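Local coordinates for protein Nrps/pks (Streptomyces albus, PDB 4OPF) that probably serves as a ketosynthase domain of the oxazolomycin assembly line, a trans-acyltransferase type I polyketide synthase, at residues A[12-17]-A[92-97]; A[108-113]-A[180-185]; A[247-252]-A[405-410]. One frame throughout, in Å; residues are numbered along the deposited sequence.

Interaction 1 of 3, residues A[12-17]-A[92-97]; sequences VGMSGR and FCDAGY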
ATOM      1  N   VAL A  12      13.488   9.231  13.299  1.00 25.32           N
ATOM      2  CA  VAL A  12      14.335  10.368  13.426  1.00 24.55           C
ATOM      3  C   VAL A  12      13.598  11.670  13.643  1.00 27.45           C
ATOM      4  O   VAL A  12      14.246  12.701  13.868  1.00 26.56           O
ATOM      5  CB  VAL A  12      15.313  10.509  12.248  1.00 25.59           C
ATOM      6  CG1 VAL A  12      16.087   9.215  12.046  1.00 27.37           C
ATOM      7  CG2 VAL A  12      14.617  10.923  10.950  1.00 26.74           C
ATOM      8  N   GLY A  13      12.273  11.661  13.576  1.00 24.53           N
ATOM      9  CA  GLY A  13      11.532  12.838  13.880  1.00 26.41           C
ATOM     10  C   GLY A  13      10.063  12.529  14.000  1.00 25.09           C
ATOM     11  O   GLY A  13       9.583  11.554  13.402  1.00 22.57           O
HETATM   12  N   MSE A  14       9.351  13.335  14.782  1.00 24.56           N
HETATM   13  CA  MSE A  14       7.949  13.085  14.974  1.00 26.23           C
HETATM   14  C   MSE A  14       7.236  14.306  15.427  1.00 24.28           C
HETATM   15  O   MSE A  14       7.804  15.152  16.086  1.00 24.09           O
HETATM   16  CB  MSE A  14       7.738  11.979  16.007  1.00 29.29           C
HETATM   17  CG  MSE A  14       8.439  12.306  17.335  1.00 38.00           C
HETATM   18 SE   MSE A  14       8.406  10.721  18.593  0.65 45.24          SE
HETATM   19  CE  MSE A  14       7.082   9.742  17.763  1.00 28.18           C
ATOM     20  N   SER A  15       5.960  14.345  15.121  1.00 23.90           N
ATOM     21  CA  SER A  15       5.073  15.387  15.546  1.00 25.83           C
ATOM     22  C   SER A  15       3.699  14.816  15.626  1.00 25.58           C
ATOM     23  O   SER A  15       3.388  13.775  15.029  1.00 26.94           O
ATOM     24  CB  SER A  15       5.022  16.509  14.535  1.00 29.65           C
ATOM     25  OG  SER A  15       4.388  17.642  15.161  1.00 33.97           O
ATOM     26  N   GLY A  16       2.842  15.487  16.353  1.00 25.23           N
ATOM     27  CA  GLY A  16       1.435  15.089  16.416  1.00 26.57           C
ATOM     28  C   GLY A  16       0.552  15.988  17.262  1.00 26.85           C
ATOM     29  O   GLY A  16       1.052  16.879  17.927  1.00 27.53           O
ATOM     30  N   ARG A  17      -0.750  15.738  17.208  1.00 26.33           N
ATOM     31  CA  ARG A  17      -1.738  16.564  17.852  1.00 29.60           C
ATOM     32  C   ARG A  17      -2.905  15.675  18.180  1.00 28.85           C
ATOM     33  O   ARG A  17      -3.372  14.978  17.316  1.00 27.02           O
ATOM     34  CB  ARG A  17      -2.165  17.647  16.852  1.00 33.84           C
ATOM     35  CG  ARG A  17      -2.839  18.795  17.466  1.00 40.23           C
ATOM     36  CD  ARG A  17      -3.181  19.938  16.507  1.00 41.85           C
ATOM     37  NE  ARG A  17      -2.097  20.223  15.559  1.00 46.18           N
ATOM     38  CZ  ARG A  17      -2.111  21.257  14.683  1.00 49.37           C
ATOM     39  NH1 ARG A  17      -1.099  21.446  13.848  1.00 42.99           N
ATOM     40  NH2 ARG A  17      -3.149  22.120  14.658  1.00 47.26           N
ATOM     41  N   PHE A  92       9.485  17.404  10.408  1.00 24.58           N
ATOM     42  CA  PHE A  92      10.794  17.736   9.841  1.00 26.23           C
ATOM     43  C   PHE A  92      11.588  18.652  10.777  1.00 27.56           C
ATOM     44  O   PHE A  92      12.791  18.461  10.959  1.00 28.15           O
ATOM     45  CB  PHE A  92      10.659  18.428   8.487  1.00 26.45           C
ATOM     46  CG  PHE A  92      10.096  17.566   7.398  1.00 27.08           C
ATOM     47  CD1 PHE A  92      10.108  16.208   7.457  1.00 29.39           C
ATOM     48  CD2 PHE A  92       9.541  18.139   6.301  1.00 30.67           C
ATOM     49  CE1 PHE A  92       9.602  15.404   6.427  1.00 29.77           C
ATOM     50  CE2 PHE A  92       9.068  17.353   5.232  1.00 32.84           C
ATOM     51  CZ  PHE A  92       9.101  15.981   5.303  1.00 30.31           C
ATOM     52  N   CYS A  93      10.920  19.668  11.317  1.00 27.70           N
ATOM     53  CA  CYS A  93      11.489  20.509  12.390  1.00 30.65           C
ATOM     54  C   CYS A  93      12.041  19.657  13.542  1.00 30.08           C
ATOM     55  O   CYS A  93      13.177  19.851  13.978  1.00 28.10           O
ATOM     56  CB  CYS A  93      10.433  21.446  12.955  1.00 31.17           C
ATOM     57  SG  CYS A  93      10.041  22.695  11.683  1.00 36.40           S
ATOM     58  N   ASP A  94      11.244  18.728  14.018  1.00 28.40           N
ATOM     59  CA  ASP A  94      11.672  17.899  15.162  1.00 30.78           C
ATOM     60  C   ASP A  94      12.932  17.085  14.820  1.00 30.80           C
ATOM     61  O   ASP A  94      13.789  16.893  15.670  1.00 29.83           O
ATOM     62  CB  ASP A  94      10.562  16.937  15.563  1.00 31.46           C
ATOM     63  CG  ASP A  94      10.977  15.988  16.702  1.00 31.63           C
ATOM     64  OD1 ASP A  94      11.156  16.488  17.824  1.00 32.66           O
ATOM     65  OD2 ASP A  94      11.118  14.763  16.459  1.00 30.03           O
ATOM     66  N   ALA A  95      13.025  16.594  13.574  1.00 29.09           N
ATOM     67  CA  ALA A  95      14.170  15.816  13.093  1.00 28.35           C
ATOM     68  C   ALA A  95      15.404  16.671  12.859  1.00 30.67           C
ATOM     69  O   ALA A  95      16.502  16.146  12.678  1.00 29.77           O
ATOM     70  CB  ALA A  95      13.834  15.106  11.778  1.00 26.30           C
ATOM     71  N   GLY A  96      15.210  17.978  12.816  1.00 31.68           N
ATOM     72  CA  GLY A  96      16.275  18.911  12.583  1.00 32.03           C
ATOM     73  C   GLY A  96      16.552  19.178  11.117  1.00 32.31           C
ATOM     74  O   GLY A  96      17.626  19.680  10.804  1.00 32.97           O
ATOM     75  N   TYR A  97      15.598  18.921  10.223  1.00 29.89           N
ATOM     76  CA  TYR A  97      15.798  19.165   8.775  1.00 32.11           C
ATOM     77  C   TYR A  97      14.887  20.311   8.346  1.00 33.21           C
ATOM     78  O   TYR A  97      13.698  20.308   8.666  1.00 34.50           O
ATOM     79  CB  TYR A  97      15.470  17.930   7.901  1.00 31.05           C
ATOM     80  CG  TYR A  97      16.482  16.850   7.991  1.00 33.47           C
ATOM     81  CD1 TYR A  97      16.375  15.857   8.949  1.00 36.19           C
ATOM     82  CD2 TYR A  97      17.583  16.838   7.147  1.00 36.01           C
ATOM     83  CE1 TYR A  97      17.347  14.864   9.071  1.00 37.88           C
ATOM     84  CE2 TYR A  97      18.559  15.846   7.230  1.00 37.27           C
ATOM     85  CZ  TYR A  97      18.452  14.871   8.203  1.00 39.06           C
ATOM     86  OH  TYR A  97      19.421  13.915   8.312  1.00 39.87           O
TER
HETATM   87  O   HOH W   1      16.977  13.657  13.199  1.00 30.08           O
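The classic beta bulge of Val12 and Gly13, two residues that both face Leu231 on the adjoining strand, is where the last turn of helix 79-95 comes down on strand 9-17 through Asp94 and Ala95. Asp94 supplies the direct polar link: its OD2 accepts from Met14 N at 2.8 Å, in a bond bent to an N-H...O angle of 149°. The donor meets OD2 on the anti side, 33° out of the carboxylate plane. With CG anti to the backbone N (chi1 177°), the carboxylate extends down to the strand and lies alongside the side chain of selenomethionine Met14, whose CG is 3.7 Å from Asp94 OD2. OD2 also bonds to His246, while OD1 forms a salt bridge with Arg244; these partners restrict the rotation of the carboxylate and probably favour its charged form.

Beside this bond the backbones come close, Gly13 CA lying 4.1 Å from Ala95 CA and 3.9 Å from Ala95 CB. With no side chain on Gly13, the methyl of Ala95 can sit directly against the strand. In the layered thiolase fold of ketosynthases, this is a helix packing on the central mixed sheet, here at the helix's C-terminal end. That end is a Schellman motif: Gly96 turns out of the helix with positive phi, and Tyr97 N returns to Phe92 O at 2.9 Å. The Val12 carbonyl faces the same turn, its O 3.2 Å from Ala95 CA in a CA-H...O contact. A water bridges the two segments further, donating to Val12 O at 3.0 Å from its oxygen and to Ala95 O at 2.6 Å.

Interaction 2 of 3, residues A[108-113]-A[180-185]; sequences GVYVGG and EAAVVA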
ATOM      1  N   GLY A 108       9.580   8.372   0.629  1.00 19.83           N
ATOM      2  CA  GLY A 108       8.214   7.906   0.435  1.00 20.74           C
ATOM      3  C   GLY A 108       7.293   8.526   1.466  1.00 20.06           C
ATOM      4  O   GLY A 108       7.739   9.005   2.512  1.00 22.51           O
ATOM      5  N   VAL A 109       6.021   8.587   1.122  1.00 19.34           N
ATOM      6  CA  VAL A 109       4.977   9.120   1.953  1.00 18.39           C
ATOM      7  C   VAL A 109       3.876   8.066   2.055  1.00 19.43           C
ATOM      8  O   VAL A 109       3.331   7.613   1.056  1.00 18.91           O
ATOM      9  CB  VAL A 109       4.401  10.373   1.329  1.00 19.40           C
ATOM     10  CG1 VAL A 109       3.217  10.927   2.123  1.00 19.81           C
ATOM     11  CG2 VAL A 109       5.466  11.426   1.210  1.00 20.29           C
ATOM     12  N   TYR A 110       3.544   7.677   3.272  1.00 18.29           N
ATOM     13  CA  TYR A 110       2.594   6.623   3.539  1.00 18.42           C
ATOM     14  C   TYR A 110       1.622   7.120   4.573  1.00 19.18           C
ATOM     15  O   TYR A 110       2.015   7.368   5.720  1.00 19.16           O
ATOM     16  CB  TYR A 110       3.335   5.372   4.054  1.00 18.73           C
ATOM     17  CG  TYR A 110       4.381   4.906   3.059  1.00 18.59           C
ATOM     18  CD1 TYR A 110       4.056   4.091   1.990  1.00 20.73           C
ATOM     19  CD2 TYR A 110       5.648   5.413   3.101  1.00 18.14           C
ATOM     20  CE1 TYR A 110       5.030   3.695   1.059  1.00 20.56           C
ATOM     21  CE2 TYR A 110       6.609   5.022   2.194  1.00 18.78           C
ATOM     22  CZ  TYR A 110       6.291   4.177   1.173  1.00 19.91           C
ATOM     23  OH  TYR A 110       7.271   3.825   0.258  1.00 21.59           O
ATOM     24  N   VAL A 111       0.367   7.312   4.178  1.00 18.96           N
ATOM     25  CA  VAL A 111      -0.612   7.921   5.057  1.00 21.02           C
ATOM     26  C   VAL A 111      -1.754   7.007   5.358  1.00 22.00           C
ATOM     27  O   VAL A 111      -2.308   6.407   4.450  1.00 23.39           O
ATOM     28  CB  VAL A 111      -1.222   9.187   4.408  1.00 22.45           C
ATOM     29  CG1 VAL A 111      -2.316   9.827   5.250  1.00 22.58           C
ATOM     30  CG2 VAL A 111      -0.118  10.192   4.158  1.00 22.45           C
ATOM     31  N   GLY A 112      -2.103   6.893   6.638  1.00 21.98           N
ATOM     32  CA  GLY A 112      -3.312   6.198   7.021  1.00 22.09           C
ATOM     33  C   GLY A 112      -4.401   7.220   7.238  1.00 22.74           C
ATOM     34  O   GLY A 112      -4.281   8.107   8.056  1.00 22.10           O
ATOM     35  N   GLY A 113      -5.472   7.106   6.502  1.00 23.00           N
ATOM     36  CA  GLY A 113      -6.495   8.090   6.584  1.00 24.88           C
ATOM     37  C   GLY A 113      -7.602   7.851   5.586  1.00 28.59           C
ATOM     38  O   GLY A 113      -7.452   7.108   4.618  1.00 29.67           O
ATOM     39  N   GLU A 180      15.153   6.180   0.612  1.00 27.42           N
ATOM     40  CA  GLU A 180      16.138   6.480   1.652  1.00 31.31           C
ATOM     41  C   GLU A 180      15.482   6.889   2.976  1.00 28.80           C
ATOM     42  O   GLU A 180      16.125   6.862   4.027  1.00 28.90           O
ATOM     43  CB  GLU A 180      17.119   7.555   1.182  1.00 35.32           C
ATOM     44  CG  GLU A 180      16.476   8.914   1.002  1.00 44.62           C
ATOM     45  CD  GLU A 180      17.456  10.094   0.991  1.00 53.75           C
ATOM     46  OE1 GLU A 180      18.124  10.306  -0.043  1.00 51.97           O
ATOM     47  OE2 GLU A 180      17.503  10.837   2.021  1.00 66.47           O
ATOM     48  N   ALA A 181      14.220   7.294   2.935  1.00 24.58           N
ATOM     49  CA  ALA A 181      13.544   7.705   4.134  1.00 23.39           C
ATOM     50  C   ALA A 181      12.085   7.708   3.835  1.00 22.60           C
ATOM     51  O   ALA A 181      11.702   7.615   2.679  1.00 21.59           O
ATOM     52  CB  ALA A 181      14.021   9.094   4.547  1.00 24.24           C
ATOM     53  N   ALA A 182      11.273   7.757   4.870  1.00 20.70           N
ATOM     54  CA  ALA A 182       9.820   7.661   4.735  1.00 21.03           C
ATOM     55  C   ALA A 182       9.076   8.534   5.740  1.00 21.91           C
ATOM     56  O   ALA A 182       9.443   8.608   6.930  1.00 22.12           O
ATOM     57  CB  ALA A 182       9.374   6.233   4.942  1.00 21.05           C
ATOM     58  N   VAL A 183       8.042   9.188   5.265  1.00 19.13           N
ATOM     59  CA  VAL A 183       7.134   9.873   6.125  1.00 20.43           C
ATOM     60  C   VAL A 183       5.952   8.921   6.322  1.00 20.50           C
ATOM     61  O   VAL A 183       5.381   8.417   5.338  1.00 19.51           O
ATOM     62  CB  VAL A 183       6.617  11.149   5.435  1.00 20.66           C
ATOM     63  CG1 VAL A 183       5.491  11.755   6.211  1.00 21.87           C
ATOM     64  CG2 VAL A 183       7.719  12.157   5.222  1.00 21.26           C
ATOM     65  N   VAL A 184       5.558   8.689   7.557  1.00 19.14           N
ATOM     66  CA  VAL A 184       4.407   7.848   7.872  1.00 18.40           C
ATOM     67  C   VAL A 184       3.487   8.682   8.747  1.00 19.73           C
ATOM     68  O   VAL A 184       3.919   9.268   9.719  1.00 19.39           O
ATOM     69  CB  VAL A 184       4.860   6.604   8.640  1.00 19.97           C
ATOM     70  CG1 VAL A 184       3.706   5.760   9.158  1.00 21.03           C
ATOM     71  CG2 VAL A 184       5.673   5.742   7.724  1.00 21.37           C
ATOM     72  N   ALA A 185       2.208   8.726   8.421  1.00 19.90           N
ATOM     73  CA  ALA A 185       1.280   9.540   9.151  1.00 21.50           C
ATOM     74  C   ALA A 185      -0.028   8.808   9.312  1.00 21.72           C
ATOM     75  O   ALA A 185      -0.377   7.943   8.529  1.00 21.32           O
ATOM     76  CB  ALA A 185       0.972  10.823   8.391  1.00 21.66           C
TER
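Gly108, Tyr110 and Gly112 turn their peptide groups to segment 180-185, and five backbone hydrogen bonds zip the two strands together in parallel. Gly108 N donates to Ala181 O (3.0 Å), and Gly108 O accepts from Val183 N (2.8 Å). One step on, Tyr110 N binds Val183 O at 2.9 Å and Tyr110 O receives Ala185 N at 3.0 Å; the run closes with Gly112 N to Ala185 O at 2.8 Å, nearly straight at 175°. The strand axes run only 16° apart.

Around this backbone seam the side chains separate onto two faces. Tyr110, with Ala182 and Val184, occupies one of them. Its CG stands beside the backbone N (chi1 -57°), which swings the ring back along the strand until CE2 is 3.7 Å from Gly108 CA. The ring presents its edge to the neighbouring strand, CE2 meeting Ala182 CB at 4.1 Å. Helix 162-175 covers this face, through Ala170 against both Tyr110 and Val184. On the other face Val109 packs beside Val183, CG2 to CB at 4.4 Å, and Val111 beside Ala185, under helices 138-147 and 79-95. Strand 153-156 continues the sheet beyond 107-112.

With helices on both faces, the polar peptide atoms at this seam satisfy one another, and the side chains add only apolar contact, as expected in the buried central sheet of a thiolase-type fold.

Interaction 3 of 3, residues A[247-252]-A[405-410]; sequences AVLKGI and AVLAGR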
ATOM      1  N   ALA A 247      13.525   6.227  18.696  1.00 27.97           N
ATOM      2  CA  ALA A 247      13.326   4.818  18.937  1.00 27.43           C
ATOM      3  C   ALA A 247      13.644   4.085  17.651  1.00 26.26           C
ATOM      4  O   ALA A 247      13.866   4.698  16.603  1.00 26.22           O
ATOM      5  CB  ALA A 247      11.904   4.535  19.411  1.00 27.21           C
ATOM      6  N   VAL A 248      13.678   2.776  17.734  1.00 25.69           N
ATOM      7  CA  VAL A 248      13.934   1.926  16.615  1.00 26.77           C
ATOM      8  C   VAL A 248      12.746   0.983  16.400  1.00 27.63           C
ATOM      9  O   VAL A 248      12.323   0.238  17.320  1.00 25.48           O
ATOM     10  CB  VAL A 248      15.214   1.107  16.861  1.00 29.78           C
ATOM     11  CG1 VAL A 248      15.520   0.148  15.728  1.00 30.41           C
ATOM     12  CG2 VAL A 248      16.387   2.059  17.021  1.00 30.71           C
ATOM     13  N   LEU A 249      12.257   0.950  15.159  1.00 25.14           N
ATOM     14  CA  LEU A 249      11.285  -0.073  14.742  1.00 25.05           C
ATOM     15  C   LEU A 249      12.024  -1.339  14.363  1.00 26.08           C
ATOM     16  O   LEU A 249      12.869  -1.315  13.460  1.00 24.81           O
ATOM     17  CB  LEU A 249      10.440   0.413  13.572  1.00 25.56           C
ATOM     18  CG  LEU A 249       9.494  -0.609  12.946  1.00 27.55           C
ATOM     19  CD1 LEU A 249       8.353  -0.915  13.860  1.00 26.31           C
ATOM     20  CD2 LEU A 249       8.956  -0.021  11.653  1.00 31.78           C
ATOM     21  N   LYS A 250      11.729  -2.426  15.070  1.00 23.09           N
ATOM     22  CA  LYS A 250      12.496  -3.660  14.925  1.00 25.81           C
ATOM     23  C   LYS A 250      11.757  -4.612  14.015  1.00 26.16           C
ATOM     24  O   LYS A 250      12.378  -5.342  13.320  1.00 26.24           O
ATOM     25  CB  LYS A 250      12.666  -4.384  16.264  1.00 26.72           C
ATOM     26  CG  LYS A 250      13.323  -3.588  17.357  1.00 31.29           C
ATOM     27  CD  LYS A 250      14.767  -3.458  17.119  1.00 33.68           C
ATOM     28  CE  LYS A 250      15.442  -4.738  17.570  1.00 36.93           C
ATOM     29  NZ  LYS A 250      16.755  -4.699  16.889  1.00 39.66           N
ATOM     30  N   GLY A 251      10.418  -4.610  14.056  1.00 25.10           N
ATOM     31  CA  GLY A 251       9.624  -5.496  13.198  1.00 25.96           C
ATOM     32  C   GLY A 251       8.171  -5.067  13.200  1.00 25.15           C
ATOM     33  O   GLY A 251       7.668  -4.467  14.155  1.00 24.29           O
ATOM     34  N   ILE A 252       7.534  -5.249  12.068  1.00 24.07           N
ATOM     35  CA  ILE A 252       6.115  -4.961  11.891  1.00 22.66           C
ATOM     36  C   ILE A 252       5.508  -5.993  10.961  1.00 23.36           C
ATOM     37  O   ILE A 252       6.174  -6.410  10.008  1.00 24.47           O
ATOM     38  CB  ILE A 252       5.866  -3.527  11.450  1.00 24.75           C
ATOM     39  CG1 ILE A 252       4.382  -3.339  11.212  1.00 26.59           C
ATOM     40  CG2 ILE A 252       6.661  -3.206  10.196  1.00 27.12           C
ATOM     41  CD1 ILE A 252       3.987  -1.933  11.244  1.00 30.12           C
ATOM     42  N   ALA A 405       3.439  -4.083  15.762  1.00 20.84           N
ATOM     43  CA  ALA A 405       4.770  -3.540  15.598  1.00 21.15           C
ATOM     44  C   ALA A 405       5.538  -3.687  16.902  1.00 21.86           C
ATOM     45  O   ALA A 405       4.959  -3.513  17.990  1.00 22.94           O
ATOM     46  CB  ALA A 405       4.686  -2.077  15.207  1.00 20.98           C
ATOM     47  N   VAL A 406       6.834  -3.947  16.777  1.00 21.98           N
ATOM     48  CA  VAL A 406       7.772  -4.065  17.891  1.00 22.88           C
ATOM     49  C   VAL A 406       8.821  -2.964  17.778  1.00 24.18           C
ATOM     50  O   VAL A 406       9.460  -2.825  16.752  1.00 24.82           O
ATOM     51  CB  VAL A 406       8.459  -5.448  17.882  1.00 25.09           C
ATOM     52  CG1 VAL A 406       9.454  -5.579  19.014  1.00 26.54           C
ATOM     53  CG2 VAL A 406       7.417  -6.541  18.025  1.00 25.81           C
ATOM     54  N   LEU A 407       8.978  -2.183  18.853  1.00 23.98           N
ATOM     55  CA  LEU A 407       9.864  -1.040  18.938  1.00 25.30           C
ATOM     56  C   LEU A 407      10.844  -1.127  20.135  1.00 27.23           C
ATOM     57  O   LEU A 407      10.515  -1.755  21.165  1.00 28.38           O
ATOM     58  CB  LEU A 407       9.000   0.175  19.080  1.00 29.05           C
ATOM     59  CG  LEU A 407       8.076   0.445  17.901  1.00 31.13           C
ATOM     60  CD1 LEU A 407       6.735   0.879  18.393  1.00 35.49           C
ATOM     61  CD2 LEU A 407       8.706   1.572  17.101  1.00 33.22           C
ATOM     62  N   ALA A 408      12.044  -0.541  19.970  1.00 25.24           N
ATOM     63  CA  ALA A 408      13.120  -0.590  20.931  1.00 27.04           C
ATOM     64  C   ALA A 408      13.562   0.827  21.231  1.00 29.15           C
ATOM     65  O   ALA A 408      13.540   1.714  20.337  1.00 28.86           O
ATOM     66  CB  ALA A 408      14.305  -1.396  20.415  1.00 26.66           C
ATOM     67  N   GLY A 409      13.987   1.041  22.469  1.00 28.67           N
ATOM     68  CA  GLY A 409      14.604   2.284  22.866  1.00 32.36           C
ATOM     69  C   GLY A 409      15.998   2.365  22.276  1.00 37.12           C
ATOM     70  O   GLY A 409      16.561   1.349  21.894  1.00 34.88           O
ATOM     71  N   ARG A 410      16.486   3.587  22.118  1.00 47.19           N
ATOM     72  CA  ARG A 410      17.933   3.939  21.904  1.00 62.95           C
ATOM     73  C   ARG A 410      18.263   4.302  20.462  1.00 61.04           C
ATOM     74  O   ARG A 410      18.980   5.282  20.237  1.00 69.24           O
ATOM     75  CB  ARG A 410      18.955   2.899  22.450  1.00 66.10           C
ATOM     76  CG  ARG A 410      19.464   3.207  23.864  1.00 78.46           C
ATOM     77  CD  ARG A 410      20.679   2.344  24.256  1.00 88.80           C
ATOM     78  NE  ARG A 410      21.558   2.111  23.097  1.00100.14           N
ATOM     79  CZ  ARG A 410      22.403   3.010  22.581  1.00101.25           C
ATOM     80  NH1 ARG A 410      23.140   2.702  21.513  1.00 96.02           N
ATOM     81  NH2 ARG A 410      22.514   4.220  23.125  1.00104.77           N
TER
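Peptide planes are the flat groups that meet here, and Val248 and Ala408 pair theirs edge to edge: Val248 N donates to Ala408 O and Ala408 N to Val248 O, both at 2.8 Å and both in the plane of the accepting carbonyl. On one face of this antiparallel strand pair lie Leu249, Ile252, Ala405 and Leu407. Leu407 CD2 approaches Leu249 CB at 4.1 Å, and Ile252 CD1 reaches Ala405 CB at 4.0 Å, beneath helices 162-175 and 338-352. The other face carries Val248, Val406 and Ala408.

A classic beta bulge interrupts the pairing, since Lys250 and Gly251 both face Val406. Val406 O accepts Lys250 N at 2.9 Å and, weakly, Gly251 N at 3.4 Å; Val406 N then binds Gly251 O at 2.8 Å. The extra residue shifts the register by one, and the short strand axes stand at 145° to each other. Lys250 starts toward the partner strand and then folds, bent at chi2 (-74°) and chi3 (-80°). Its CG touches Ala408 CB at 3.9 Å before NZ leaves for a salt bridge with Asp8.

Lys250 thus divides its chemistry: its methylenes add apolar cover over Ala408 while its charge is answered beyond the strand pair, leaving backbone hydrogen bonds to carry the polar link between 247-252 and 405-410.

All three contacts are largely buried and belong to one mixed sheet. Interaction 2 is core throughout, whereas interactions 1 and 3 each include a partly exposed charged residue, Asp94 and Lys250. Interactions 2 and 3 join neighbouring strands, parallel and regular in one, antiparallel and bulged in the other; interaction 1 instead sets a helix end on a strand, using a carboxylate and a water where the others use backbone hydrogen bonds. Interactions 1 and 2 touch, Phe92 CE1 lying 3.9 Å from Val183 CG2. Interaction 3 touches neither, its centre about 17 Å from the centre of each, although strands 9-17 and 247-256 are neighbours.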